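Local atomic coordinates of interferon-inducible protein AIM2 (Mus musculus, PDB entry 4JBM), a protein that senses double-stranded DNA in the cytosol through its HIN domain and sets off inflammasome activation, leading to pyroptosis. Residues D2-T7 with S60-H65; A29-E34 with F38-L43; S101-Q106 with F163-N168; V128-H133 with D156-T161. One frame throughout, in Å; residues are numbered along the deposited sequence.

Contact 1: D2-T7 with S60-H65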
loop_
_atom_site.group_PDB
_atom_site.type_symbol
_atom_site.label_atom_id
_atom_site.label_comp_id
_atom_site.label_asym_id
_atom_site.label_seq_id
_atom_site.Cartn_x
_atom_site.Cartn_y
_atom_site.Cartn_z
ATOM N N ASP A 2 16.604 7.676 -15.385
ATOM C CA ASP A 2 16.803 6.811 -16.548
ATOM C C ASP A 2 16.003 5.516 -16.402
ATOM O O ASP A 2 15.512 5.223 -15.307
ATOM C CB ASP A 2 18.298 6.526 -16.741
ATOM C CG ASP A 2 19.120 7.790 -16.874
ATOM O OD1 ASP A 2 18.562 8.814 -17.318
ATOM O OD2 ASP A 2 20.322 7.758 -16.537
ATOM N N PRO A 3 15.843 4.751 -17.502
ATOM C CA PRO A 3 15.097 3.496 -17.366
ATOM C C PRO A 3 15.620 2.598 -16.252
ATOM O O PRO A 3 16.819 2.552 -15.984
ATOM C CB PRO A 3 15.315 2.822 -18.720
ATOM C CG PRO A 3 15.487 3.952 -19.673
ATOM C CD PRO A 3 16.219 5.018 -18.904
ATOM N N LEU A 4 14.695 1.908 -15.600
ATOM C CA LEU A 4 15.007 1.084 -14.443
ATOM C C LEU A 4 14.443 -0.316 -14.645
ATOM O O LEU A 4 13.248 -0.482 -14.896
ATOM C CB LEU A 4 14.444 1.723 -13.165
ATOM C CG LEU A 4 14.959 1.217 -11.814
ATOM C CD1 LEU A 4 16.467 1.369 -11.724
ATOM C CD2 LEU A 4 14.298 1.967 -10.670
ATOM N N VAL A 5 15.304 -1.320 -14.539
ATOM C CA VAL A 5 14.869 -2.706 -14.600
ATOM C C VAL A 5 14.484 -3.159 -13.203
ATOM O O VAL A 5 15.273 -3.037 -12.270
ATOM C CB VAL A 5 15.977 -3.624 -15.125
ATOM C CG1 VAL A 5 15.489 -5.066 -15.158
ATOM C CG2 VAL A 5 16.420 -3.183 -16.503
ATOM N N VAL A 6 13.246 -3.621 -13.053
ATOM C CA VAL A 6 12.750 -4.096 -11.771
ATOM C C VAL A 6 12.081 -5.460 -11.932
ATOM O O VAL A 6 11.674 -5.854 -13.027
ATOM C CB VAL A 6 11.739 -3.110 -11.139
ATOM C CG1 VAL A 6 12.412 -1.788 -10.798
ATOM C CG2 VAL A 6 10.591 -2.877 -12.078
ATOM N N THR A 7 12.010 -6.189 -10.830
ATOM C CA THR A 7 11.317 -7.461 -10.761
ATOM C C THR A 7 10.000 -7.217 -10.026
ATOM O O THR A 7 9.998 -6.633 -8.943
ATOM C CB THR A 7 12.163 -8.484 -9.978
ATOM O OG1 THR A 7 13.452 -8.611 -10.591
ATOM C CG2 THR A 7 11.476 -9.842 -9.933
ATOM N N SER A 60 10.477 3.296 -18.091
ATOM C CA SER A 60 11.080 4.565 -18.476
ATOM C C SER A 60 10.032 5.673 -18.472
ATOM O O SER A 60 8.837 5.399 -18.597
ATOM C CB SER A 60 11.727 4.444 -19.854
ATOM O OG SER A 60 10.836 3.833 -20.764
ATOM N N ASN A 61 10.488 6.913 -18.297
ATOM C CA ASN A 61 9.622 8.097 -18.270
ATOM C C ASN A 61 8.607 8.021 -17.129
ATOM O O ASN A 61 7.397 8.019 -17.356
ATOM C CB ASN A 61 8.920 8.318 -19.619
ATOM C CG ASN A 61 8.215 9.666 -19.697
ATOM O OD1 ASN A 61 8.745 10.681 -19.240
ATOM N ND2 ASN A 61 7.008 9.676 -20.255
ATOM N N TYR A 62 9.116 8.001 -15.899
ATOM C CA TYR A 62 8.279 7.854 -14.712
ATOM C C TYR A 62 8.566 8.984 -13.739
ATOM O O TYR A 62 9.586 9.667 -13.852
ATOM C CB TYR A 62 8.548 6.507 -14.021
ATOM C CG TYR A 62 10.008 6.296 -13.682
ATOM C CD1 TYR A 62 10.576 6.861 -12.545
ATOM C CD2 TYR A 62 10.822 5.536 -14.510
ATOM C CE1 TYR A 62 11.912 6.672 -12.253
ATOM C CE2 TYR A 62 12.145 5.343 -14.223
ATOM C CZ TYR A 62 12.688 5.909 -13.096
ATOM O OH TYR A 62 14.019 5.707 -12.815
ATOM N N LEU A 63 7.671 9.184 -12.780
ATOM C CA LEU A 63 7.924 10.167 -11.747
ATOM C C LEU A 63 8.382 9.436 -10.502
ATOM O O LEU A 63 7.947 8.320 -10.219
ATOM C CB LEU A 63 6.676 11.004 -11.439
ATOM C CG LEU A 63 6.296 12.126 -12.408
ATOM C CD1 LEU A 63 7.536 12.908 -12.809
ATOM C CD2 LEU A 63 5.588 11.581 -13.632
ATOM N N TRP A 64 9.302 10.055 -9.779
ATOM C CA TRP A 64 9.748 9.543 -8.492
ATOM C C TRP A 64 9.677 10.660 -7.467
ATOM O O TRP A 64 10.417 11.636 -7.527
ATOM C CB TRP A 64 11.157 8.946 -8.636
ATOM C CG TRP A 64 12.110 8.980 -7.467
ATOM C CD1 TRP A 64 12.496 10.065 -6.750
ATOM C CD2 TRP A 64 12.857 7.876 -6.944
ATOM N NE1 TRP A 64 13.409 9.708 -5.790
ATOM C CE2 TRP A 64 13.643 8.365 -5.886
ATOM C CE3 TRP A 64 12.919 6.518 -7.255
ATOM C CZ2 TRP A 64 14.482 7.553 -5.150
ATOM C CZ3 TRP A 64 13.756 5.717 -6.525
ATOM C CH2 TRP A 64 14.527 6.234 -5.483
ATOM N N HIS A 65 8.785 10.480 -6.510
ATOM C CA HIS A 65 8.523 11.457 -5.492
ATOM C C HIS A 65 9.376 11.150 -4.285
ATOM O O HIS A 65 10.369 10.479 -4.385
ATOM C CB HIS A 65 7.048 11.447 -5.129
ATOM C CG HIS A 65 6.124 11.660 -6.291
ATOM N ND1 HIS A 65 6.067 12.841 -6.992
ATOM C CD2 HIS A 65 5.194 10.853 -6.847
ATOM C CE1 HIS A 65 5.154 12.745 -7.939
ATOM N NE2 HIS A 65 4.606 11.552 -7.868
#
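At the N-terminal end of the first OB fold of the HIN domain, Tyr-62 reaches across to the main chain of Asp-2, just ahead of strand 4-16. Its phenol hydroxyl donates a hydrogen bond to the carbonyl, with Tyr-62 OH 2.9 Å from Asp-2 O. The bond follows the C=O direction fairly closely, at a C=O...donor angle of 156°, and the donor is tilted slightly from the carbonyl plane. Relative to the tyrosine ring, Asp-2 O lies at the edge, near the ring plane. Tyr-62 holds its CG between its own backbone N and carbonyl carbon (chi1 55°), which swings the ring off the loop and toward residues 2-4. The same hydroxyl is also hydrogen-bonded to Met-1 N, so one phenol oxygen ties down two successive residues at the start of the chain. Leu-4 approaches the phenol obliquely, with its CB 4.0 Å from Tyr-62 OH and 4.4 Å from Tyr-62 CE2. Beside this pair, the pyrrolidine of Pro-3 rests against Ser-60, with Pro-3 CG 3.8 Å from Ser-60 CB. That second contact is purely carbon to carbon. Together the two make a small surface contact, with the tyrosine giving it its one direct polar link. Strand 4-16 pairs with strand 56-60 through the backbone bond of Leu-4 with Ile-59, and Ser-60 is joined on its other flank to Val-76. Beyond Ser-60 the chain crosses toward strand 63-64 at the far edge of the sheet, where Tyr-62 also touches Met-69 of strand 69-71.

Contact 2: A29-E34 with F38-L43; sequences ATVATE and FFVKVL
Four backbone hydrogen bonds zip Ala-29 and Val-31 to Val-40 and Phe-38 in the antiparallel hairpin of strands 25-32 and 37-42, part of the first OB fold. The two bonds between Ala-29 and Val-40 are Ala-29 N to Val-40 O at 2.9 Å and Val-40 N to Ala-29 O at 2.8 Å. Val-31 and Phe-38 repeat the reciprocal pattern, and Val-31 N reaches Phe-38 O almost straight, with an N-H...O angle of 172°. Between these two hydrogen-bonded pairs sits the non-hydrogen-bonded pair Thr-30 and Phe-39. There the side chains run side by side, and Thr-30 OG1 lies at the edge of the Phe-39 ring, in its plane, 3.3 Å from Phe-39 CD1. The other face of the sheet carries Ala-29, Val-31, Phe-38 and Val-40, with Met-69 touching both Phe-38 and Val-40 and Leu-4 touching Phe-38. On that face Ala-29 CB meets Val-40 CG2 at 3.6 Å. With Val-31 CG1 anti to the carbonyl carbon (chi1 -56°), CG2 falls between the backbone N and the carbonyl carbon, over one face of the Phe-38 ring as a CH-pi contact, 3.8 Å from the ring centroid. The same Val-31 CG2 also touches Val-40 CG1, at 3.7 Å.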
loop_
_atom_site.group_PDB
_atom_site.type_symbol
_atom_site.label_atom_id
_atom_site.label_comp_id
_atom_site.label_asym_id
_atom_site.label_seq_id
_atom_site.Cartn_x
_atom_site.Cartn_y
_atom_site.Cartn_z
ATOM N N ALA A 29 1.390 -1.764 -7.123
ATOM C CA ALA A 29 2.267 -2.914 -7.225
ATOM C C ALA A 29 3.493 -2.708 -6.353
ATOM O O ALA A 29 3.764 -1.600 -5.905
ATOM C CB ALA A 29 2.670 -3.152 -8.677
ATOM N N THR A 30 4.214 -3.785 -6.077
ATOM C CA THR A 30 5.503 -3.677 -5.403
ATOM C C THR A 30 6.540 -4.262 -6.328
ATOM O O THR A 30 6.347 -5.349 -6.870
ATOM C CB THR A 30 5.526 -4.443 -4.079
ATOM O OG1 THR A 30 4.497 -3.941 -3.223
ATOM C CG2 THR A 30 6.875 -4.280 -3.381
ATOM N N VAL A 31 7.621 -3.531 -6.554
ATOM C CA VAL A 31 8.668 -4.042 -7.429
ATOM C C VAL A 31 9.996 -3.907 -6.701
ATOM O O VAL A 31 10.077 -3.230 -5.677
ATOM C CB VAL A 31 8.696 -3.303 -8.782
ATOM C CG1 VAL A 31 7.339 -3.378 -9.468
ATOM C CG2 VAL A 31 9.117 -1.867 -8.582
ATOM N N ALA A 32 11.030 -4.557 -7.213
ATOM C CA ALA A 32 12.315 -4.562 -6.528
ATOM C C ALA A 32 13.476 -4.635 -7.491
ATOM O O ALA A 32 13.395 -5.257 -8.545
ATOM C CB ALA A 32 12.388 -5.716 -5.539
ATOM N N THR A 33 14.574 -4.001 -7.105
ATOM C CA THR A 33 15.831 -4.197 -7.799
ATOM C C THR A 33 16.620 -5.193 -6.976
ATOM O O THR A 33 16.072 -5.831 -6.077
ATOM C CB THR A 33 16.615 -2.886 -7.934
ATOM O OG1 THR A 33 16.809 -2.294 -6.643
ATOM C CG2 THR A 33 15.854 -1.921 -8.806
ATOM N N GLU A 34 17.904 -5.329 -7.273
ATOM C CA GLU A 34 18.758 -6.253 -6.547
ATOM C C GLU A 34 19.140 -5.712 -5.172
ATOM O O GLU A 34 19.746 -6.423 -4.374
ATOM C CB GLU A 34 20.002 -6.552 -7.383
ATOM C CG GLU A 34 19.757 -7.529 -8.520
ATOM C CD GLU A 34 20.939 -7.637 -9.463
ATOM O OE1 GLU A 34 21.872 -6.817 -9.339
ATOM O OE2 GLU A 34 20.943 -8.551 -10.315
ATOM N N PHE A 38 10.420 -0.916 -3.961
ATOM C CA PHE A 38 9.563 0.245 -3.778
ATOM C C PHE A 38 8.181 -0.075 -4.314
ATOM O O PHE A 38 8.006 -1.023 -5.090
ATOM C CB PHE A 38 10.158 1.505 -4.423
ATOM C CG PHE A 38 10.613 1.310 -5.836
ATOM C CD1 PHE A 38 9.742 1.515 -6.894
ATOM C CD2 PHE A 38 11.913 0.911 -6.106
ATOM C CE1 PHE A 38 10.166 1.339 -8.198
ATOM C CE2 PHE A 38 12.340 0.729 -7.406
ATOM C CZ PHE A 38 11.464 0.939 -8.453
ATOM N N PHE A 39 7.198 0.704 -3.878
ATOM C CA PHE A 39 5.829 0.536 -4.338
ATOM C C PHE A 39 5.629 1.425 -5.543
ATOM O O PHE A 39 6.255 2.481 -5.656
ATOM C CB PHE A 39 4.855 0.881 -3.207
ATOM C CG PHE A 39 5.244 0.266 -1.896
ATOM C CD1 PHE A 39 5.130 -1.107 -1.701
ATOM C CD2 PHE A 39 5.764 1.048 -0.872
ATOM C CE1 PHE A 39 5.512 -1.691 -0.497
ATOM C CE2 PHE A 39 6.148 0.477 0.339
ATOM C CZ PHE A 39 6.021 -0.897 0.525
ATOM N N VAL A 40 4.819 0.962 -6.485
ATOM C CA VAL A 40 4.522 1.746 -7.667
ATOM C C VAL A 40 3.014 1.940 -7.809
ATOM O O VAL A 40 2.228 0.993 -7.682
ATOM C CB VAL A 40 5.170 1.153 -8.956
ATOM C CG1 VAL A 40 6.649 0.884 -8.733
ATOM C CG2 VAL A 40 4.485 -0.134 -9.362
ATOM N N LYS A 41 2.622 3.196 -8.002
ATOM C CA LYS A 41 1.253 3.543 -8.349
ATOM C C LYS A 41 1.198 3.694 -9.846
ATOM O O LYS A 41 1.812 4.609 -10.406
ATOM C CB LYS A 41 0.847 4.874 -7.703
ATOM C CG LYS A 41 -0.608 5.288 -7.976
ATOM C CD LYS A 41 -1.044 6.461 -7.106
ATOM C CE LYS A 41 -0.331 7.750 -7.488
ATOM N NZ LYS A 41 -0.780 8.910 -6.664
ATOM N N VAL A 42 0.496 2.804 -10.510
ATOM C CA VAL A 42 0.408 2.959 -11.932
ATOM C C VAL A 42 -0.936 3.563 -12.335
ATOM O O VAL A 42 -1.970 2.925 -12.281
ATOM C CB VAL A 42 0.717 1.647 -12.666
ATOM C CG1 VAL A 42 -0.471 0.709 -12.657
ATOM C CG2 VAL A 42 1.153 1.944 -14.081
ATOM N N LEU A 43 -0.889 4.807 -12.773
ATOM C CA LEU A 43 -2.078 5.513 -13.206
ATOM C C LEU A 43 -2.664 4.774 -14.386
ATOM O O LEU A 43 -3.864 4.716 -14.539
ATOM C CB LEU A 43 -1.754 6.958 -13.584
ATOM C CG LEU A 43 -1.648 8.005 -12.473
ATOM C CD1 LEU A 43 -1.996 7.448 -11.108
ATOM C CD2 LEU A 43 -0.314 8.726 -12.423
#

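Contact 3: S101-Q106 with F163-N168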
loop_
_atom_site.group_PDB
_atom_site.type_symbol
_atom_site.label_atom_id
_atom_site.label_comp_id
_atom_site.label_asym_id
_atom_site.label_seq_id
_atom_site.Cartn_x
_atom_site.Cartn_y
_atom_site.Cartn_z
ATOM N N SER A 101 6.224 1.498 15.778
ATOM C CA SER A 101 7.369 2.290 16.230
ATOM C C SER A 101 8.280 2.691 15.073
ATOM O O SER A 101 8.936 3.734 15.113
ATOM C CB SER A 101 8.170 1.521 17.284
ATOM O OG SER A 101 8.768 0.357 16.735
ATOM N N LYS A 102 8.318 1.860 14.037
ATOM C CA LYS A 102 9.100 2.185 12.855
ATOM C C LYS A 102 8.346 3.227 12.041
ATOM O O LYS A 102 8.936 4.179 11.541
ATOM C CB LYS A 102 9.349 0.927 12.024
ATOM C CG LYS A 102 10.200 1.143 10.770
ATOM C CD LYS A 102 10.165 -0.092 9.850
ATOM C CE LYS A 102 10.353 -1.408 10.615
ATOM N NZ LYS A 102 9.254 -2.393 10.353
ATOM N N LEU A 103 7.035 3.053 11.931
ATOM C CA LEU A 103 6.216 3.957 11.138
ATOM C C LEU A 103 6.244 5.371 11.711
ATOM O O LEU A 103 6.127 6.346 10.967
ATOM C CB LEU A 103 4.769 3.458 11.058
ATOM C CG LEU A 103 4.468 2.272 10.139
ATOM C CD1 LEU A 103 2.976 1.967 10.108
ATOM C CD2 LEU A 103 4.974 2.572 8.739
ATOM N N LYS A 104 6.402 5.477 13.030
ATOM C CA LYS A 104 6.344 6.766 13.726
ATOM C C LYS A 104 7.360 7.787 13.212
ATOM O O LYS A 104 7.133 8.990 13.284
ATOM C CB LYS A 104 6.582 6.574 15.226
ATOM C CG LYS A 104 5.498 5.826 15.980
ATOM C CD LYS A 104 4.190 6.577 15.997
ATOM C CE LYS A 104 3.159 5.837 16.826
ATOM N NZ LYS A 104 3.698 5.476 18.161
ATOM N N ILE A 105 8.470 7.296 12.676
ATOM C CA ILE A 105 9.571 8.156 12.263
ATOM C C ILE A 105 9.726 8.257 10.749
ATOM O O ILE A 105 10.825 8.484 10.238
ATOM C CB ILE A 105 10.887 7.694 12.911
ATOM C CG1 ILE A 105 11.250 6.281 12.434
ATOM C CG2 ILE A 105 10.750 7.698 14.427
ATOM C CD1 ILE A 105 12.402 5.653 13.187
ATOM N N GLN A 106 8.619 8.106 10.033
ATOM C CA GLN A 106 8.653 8.211 8.583
ATOM C C GLN A 106 7.999 9.524 8.155
ATOM O O GLN A 106 7.044 9.967 8.791
ATOM C CB GLN A 106 7.918 7.021 7.964
ATOM C CG GLN A 106 8.390 5.668 8.498
ATOM C CD GLN A 106 9.804 5.339 8.092
ATOM O OE1 GLN A 106 10.180 5.483 6.930
ATOM N NE2 GLN A 106 10.609 4.915 9.056
ATOM N N PHE A 163 -1.787 3.675 2.087
ATOM C CA PHE A 163 -2.135 4.724 3.019
ATOM C C PHE A 163 -0.868 5.536 3.178
ATOM O O PHE A 163 0.197 5.096 2.734
ATOM C CB PHE A 163 -2.603 4.141 4.355
ATOM C CG PHE A 163 -4.071 3.831 4.390
ATOM C CD1 PHE A 163 -4.647 2.999 3.433
ATOM C CD2 PHE A 163 -4.888 4.414 5.343
ATOM C CE1 PHE A 163 -6.010 2.725 3.457
ATOM C CE2 PHE A 163 -6.249 4.146 5.373
ATOM C CZ PHE A 163 -6.811 3.304 4.422
ATOM N N GLU A 164 -0.955 6.697 3.823
ATOM C CA GLU A 164 0.248 7.504 3.981
ATOM C C GLU A 164 0.462 7.811 5.448
ATOM O O GLU A 164 -0.495 7.935 6.191
ATOM C CB GLU A 164 0.153 8.798 3.154
ATOM C CG GLU A 164 -0.112 8.583 1.666
ATOM C CD GLU A 164 -1.583 8.681 1.302
ATOM O OE1 GLU A 164 -2.375 9.155 2.145
ATOM O OE2 GLU A 164 -1.945 8.290 0.171
ATOM N N VAL A 165 1.714 7.912 5.876
ATOM C CA VAL A 165 1.973 8.443 7.206
ATOM C C VAL A 165 1.573 9.913 7.152
ATOM O O VAL A 165 1.815 10.596 6.158
ATOM C CB VAL A 165 3.451 8.279 7.626
ATOM C CG1 VAL A 165 3.813 9.183 8.791
ATOM C CG2 VAL A 165 3.750 6.826 7.953
ATOM N N SER A 166 0.924 10.391 8.206
ATOM C CA SER A 166 0.367 11.737 8.205
ATOM C C SER A 166 0.634 12.402 9.540
ATOM O O SER A 166 0.627 11.750 10.577
ATOM C CB SER A 166 -1.144 11.691 7.933
ATOM O OG SER A 166 -1.743 12.952 8.158
ATOM N N LYS A 167 0.843 13.712 9.518
ATOM C CA LYS A 167 0.914 14.462 10.759
ATOM C C LYS A 167 -0.417 15.162 10.982
ATOM O O LYS A 167 -1.007 15.718 10.057
ATOM C CB LYS A 167 2.082 15.464 10.755
ATOM C CG LYS A 167 2.242 16.249 12.059
ATOM C CD LYS A 167 3.434 17.203 12.016
ATOM C CE LYS A 167 3.166 18.414 11.135
ATOM N NZ LYS A 167 2.056 19.271 11.655
ATOM N N ASN A 168 -0.890 15.150 12.207
ATOM C CA ASN A 168 -2.047 15.929 12.566
ATOM C C ASN A 168 -1.701 16.638 13.844
ATOM O O ASN A 168 -2.013 16.161 14.924
ATOM C CB ASN A 168 -3.260 15.045 12.758
ATOM C CG ASN A 168 -4.530 15.837 12.879
ATOM O OD1 ASN A 168 -4.502 17.035 13.176
ATOM N ND2 ASN A 168 -5.659 15.176 12.647
#
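Val-165 pushes its two methyls against the turn that follows helix 100-103, overlapping main chain more than side chain. Its CG1 comes closest, 3.3 Å from Gln-106 O, while CG2 lies 3.9 Å from Leu-103 O and 4.2 Å from Gln-106 CB. With CG1 anti to the backbone N and CG2 beside it (chi1 163°), the fork of the valine spreads over both ends of the type I turn from Leu-103 to Gln-106. Leu-103 adds a looser apolar touch, its CD2 standing 4.5 Å from Val-165 CG2. No hydrogen bond joins the two segments; they meet by van der Waals packing. Here the last part of the linker between the two OB folds of the HIN domain settles onto strand 163-168 of the second one, shortly before the chain enters that fold at strand 111-123. Leu-103 and Val-165 share the neighbours Val-112 and Leu-174, and Ile-172 also packs on the valine. The turn is held from within. Gln-106 N bonds back to Leu-103 O at 3.2 Å, and the bent side chain of Gln-106 folds away from the strand to send NE2 to Lys-102 O, 3.1 Å away. This side-chain bond is reasonably straight (N-H...O 157°) and the acceptor lies close to the plane of the glutamine amide, although the nitrogen itself stands well above the plane of the lysine carbonyl. Lys-102 O also receives a weak bond from Ile-105 N. Ile-105 points away from the strand and packs on a phosphate of the bound DNA.

Contact 4: V128-H133 with D156-T161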
loop_
_atom_site.group_PDB
_atom_site.type_symbol
_atom_site.label_atom_id
_atom_site.label_comp_id
_atom_site.label_asym_id
_atom_site.label_seq_id
_atom_site.Cartn_x
_atom_site.Cartn_y
_atom_site.Cartn_z
ATOM N N VAL A 128 -13.707 7.652 9.881
ATOM C CA VAL A 128 -13.559 6.617 10.888
ATOM C C VAL A 128 -12.109 6.555 11.338
ATOM O O VAL A 128 -11.188 6.555 10.513
ATOM C CB VAL A 128 -14.029 5.241 10.371
ATOM C CG1 VAL A 128 -14.070 4.234 11.499
ATOM C CG2 VAL A 128 -15.399 5.355 9.717
ATOM N N LEU A 129 -11.909 6.526 12.650
ATOM C CA LEU A 129 -10.568 6.458 13.209
ATOM C C LEU A 129 -10.384 5.073 13.803
ATOM O O LEU A 129 -11.182 4.630 14.630
ATOM C CB LEU A 129 -10.353 7.526 14.281
ATOM C CG LEU A 129 -8.901 7.982 14.442
ATOM C CD1 LEU A 129 -8.405 8.603 13.144
ATOM C CD2 LEU A 129 -8.731 8.954 15.595
ATOM N N TYR A 130 -9.333 4.386 13.374
ATOM C CA TYR A 130 -9.098 3.031 13.837
ATOM C C TYR A 130 -7.882 3.012 14.742
ATOM O O TYR A 130 -6.773 3.328 14.318
ATOM C CB TYR A 130 -8.883 2.097 12.647
ATOM C CG TYR A 130 -10.103 1.927 11.757
ATOM C CD1 TYR A 130 -11.047 0.940 12.021
ATOM C CD2 TYR A 130 -10.298 2.731 10.643
ATOM C CE1 TYR A 130 -12.155 0.768 11.205
ATOM C CE2 TYR A 130 -11.399 2.567 9.820
ATOM C CZ TYR A 130 -12.324 1.587 10.106
ATOM O OH TYR A 130 -13.422 1.423 9.291
ATOM N N GLY A 131 -8.092 2.646 16.003
ATOM C CA GLY A 131 -6.971 2.463 16.899
ATOM C C GLY A 131 -6.356 1.132 16.522
ATOM O O GLY A 131 -7.000 0.097 16.629
ATOM N N ILE A 132 -5.120 1.160 16.047
ATOM C CA ILE A 132 -4.429 -0.059 15.688
ATOM C C ILE A 132 -3.265 -0.271 16.636
ATOM O O ILE A 132 -2.769 0.693 17.243
ATOM C CB ILE A 132 -3.917 -0.049 14.230
ATOM C CG1 ILE A 132 -2.829 1.008 14.039
ATOM C CG2 ILE A 132 -5.055 0.162 13.256
ATOM C CD1 ILE A 132 -2.100 0.912 12.683
ATOM N N HIS A 133 -2.839 -1.528 16.767
ATOM C CA HIS A 133 -1.779 -1.850 17.720
ATOM C C HIS A 133 -0.914 -3.047 17.343
ATOM O O HIS A 133 -1.363 -3.989 16.674
ATOM C CB HIS A 133 -2.373 -2.076 19.117
ATOM C CG HIS A 133 -3.113 -3.368 19.260
ATOM N ND1 HIS A 133 -4.396 -3.542 18.794
ATOM C CD2 HIS A 133 -2.745 -4.553 19.806
ATOM C CE1 HIS A 133 -4.794 -4.776 19.052
ATOM N NE2 HIS A 133 -3.811 -5.410 19.660
ATOM N N ASP A 156 -10.778 -7.479 15.021
ATOM C CA ASP A 156 -10.617 -7.674 13.594
ATOM C C ASP A 156 -9.308 -7.056 13.124
ATOM O O ASP A 156 -8.550 -6.482 13.904
ATOM C CB ASP A 156 -11.783 -7.056 12.816
ATOM C CG ASP A 156 -13.102 -7.769 13.066
ATOM O OD1 ASP A 156 -13.081 -8.992 13.319
ATOM O OD2 ASP A 156 -14.158 -7.104 12.981
ATOM N N LYS A 157 -9.061 -7.162 11.830
ATOM C CA LYS A 157 -7.886 -6.562 11.240
ATOM C C LYS A 157 -8.303 -5.716 10.054
ATOM O O LYS A 157 -9.367 -5.926 9.464
ATOM C CB LYS A 157 -6.884 -7.631 10.801
ATOM C CG LYS A 157 -6.347 -8.518 11.925
ATOM C CD LYS A 157 -5.298 -9.487 11.373
ATOM C CE LYS A 157 -4.702 -10.353 12.459
ATOM N NZ LYS A 157 -5.611 -11.465 12.793
ATOM N N ILE A 158 -7.473 -4.731 9.740
ATOM C CA ILE A 158 -7.646 -3.925 8.549
ATOM C C ILE A 158 -6.431 -4.103 7.654
ATOM O O ILE A 158 -5.287 -4.042 8.111
ATOM C CB ILE A 158 -7.874 -2.439 8.885
ATOM C CG1 ILE A 158 -6.763 -1.906 9.781
ATOM C CG2 ILE A 158 -9.197 -2.267 9.576
ATOM C CD1 ILE A 158 -6.996 -0.454 10.237
ATOM N N ARG A 159 -6.684 -4.376 6.384
ATOM C CA ARG A 159 -5.631 -4.460 5.381
ATOM C C ARG A 159 -5.627 -3.138 4.623
ATOM O O ARG A 159 -6.608 -2.789 3.953
ATOM C CB ARG A 159 -5.864 -5.654 4.457
ATOM C CG ARG A 159 -4.668 -6.088 3.613
ATOM C CD ARG A 159 -5.182 -7.034 2.557
ATOM N NE ARG A 159 -5.995 -6.297 1.592
ATOM C CZ ARG A 159 -6.736 -6.847 0.637
ATOM N NH1 ARG A 159 -6.826 -8.160 0.522
ATOM N NH2 ARG A 159 -7.428 -6.071 -0.181
ATOM N N LEU A 160 -4.521 -2.413 4.777
ATOM C CA LEU A 160 -4.299 -1.099 4.186
ATOM C C LEU A 160 -3.444 -1.225 2.931
ATOM O O LEU A 160 -2.427 -1.924 2.934
ATOM C CB LEU A 160 -3.569 -0.193 5.187
ATOM C CG LEU A 160 -4.332 0.560 6.284
ATOM C CD1 LEU A 160 -5.374 -0.308 6.934
ATOM C CD2 LEU A 160 -3.365 1.085 7.329
ATOM N N THR A 161 -3.862 -0.560 1.861
ATOM C CA THR A 161 -3.045 -0.458 0.652
ATOM C C THR A 161 -2.892 1.013 0.246
ATOM O O THR A 161 -3.892 1.711 0.049
ATOM C CB THR A 161 -3.648 -1.269 -0.512
ATOM O OG1 THR A 161 -4.048 -2.566 -0.048
ATOM C CG2 THR A 161 -2.643 -1.417 -1.642
#
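The Tyr-130 ring carries Val-128 CG1 on one face, 3.4 Å above the plane and shifted toward the rim, while Ile-158 CD1 comes in obliquely near the ring's root. The Phe-182 ring also meets the tyrosine, the two planes inclined at about 35°. All this belongs to the interior of the second OB fold, a curled sheet in which strands 127-134 and 157-160 each pair with the long strand 111-123 and face each other without pairing. The backbones stay well apart, the nearest CA atoms, those of Ile-132 and Lys-157, being 8.6 Å from each other, and no hydrogen bond spans the gap. Side chains bridge it instead. Ile-158 sends its CG1 branch between its own backbone N and carbonyl carbon (chi1 54°) and then extends it (chi2 -176°), so that the terminal CD1 reaches the opposite strand. There the methyl touches Tyr-130 and Ile-132, two residues apart on their strand, whose side chains both point toward strand 157-160. Phe-182 of strand 181-185 also packs on Ile-158, and Val-141 and Leu-174 pack on Ile-132. Against the tyrosine, Ile-158 CD1 lies 4.0 Å from Tyr-130 CB. The two isoleucine side chains cross at about a right angle, and their closest atoms are Ile-158 CD1 and Ile-132 CG2, 3.6 Å apart.

The four contacts fall into two pairs, one in each OB fold of the HIN domain. Contacts 1 and 2 share the first sheet, their centres about 9 Å apart; strands 4-16 and 25-32 are neighbours in it, and residues 29-43 fall between the two segments of contact 1 along the chain. Contacts 3 and 4 both reach the second sheet, with centres about 14 Å apart, and contact 4 comes between the segments of contact 3. The pairs follow in series; contacts 1 and 4, on opposite sides of the chain's centre, have centres about 31 Å apart. Each pair thus ties together its own OB fold, while contact 3, on the linker side, lies nearest the DNA, about 4 Å between nearest atoms.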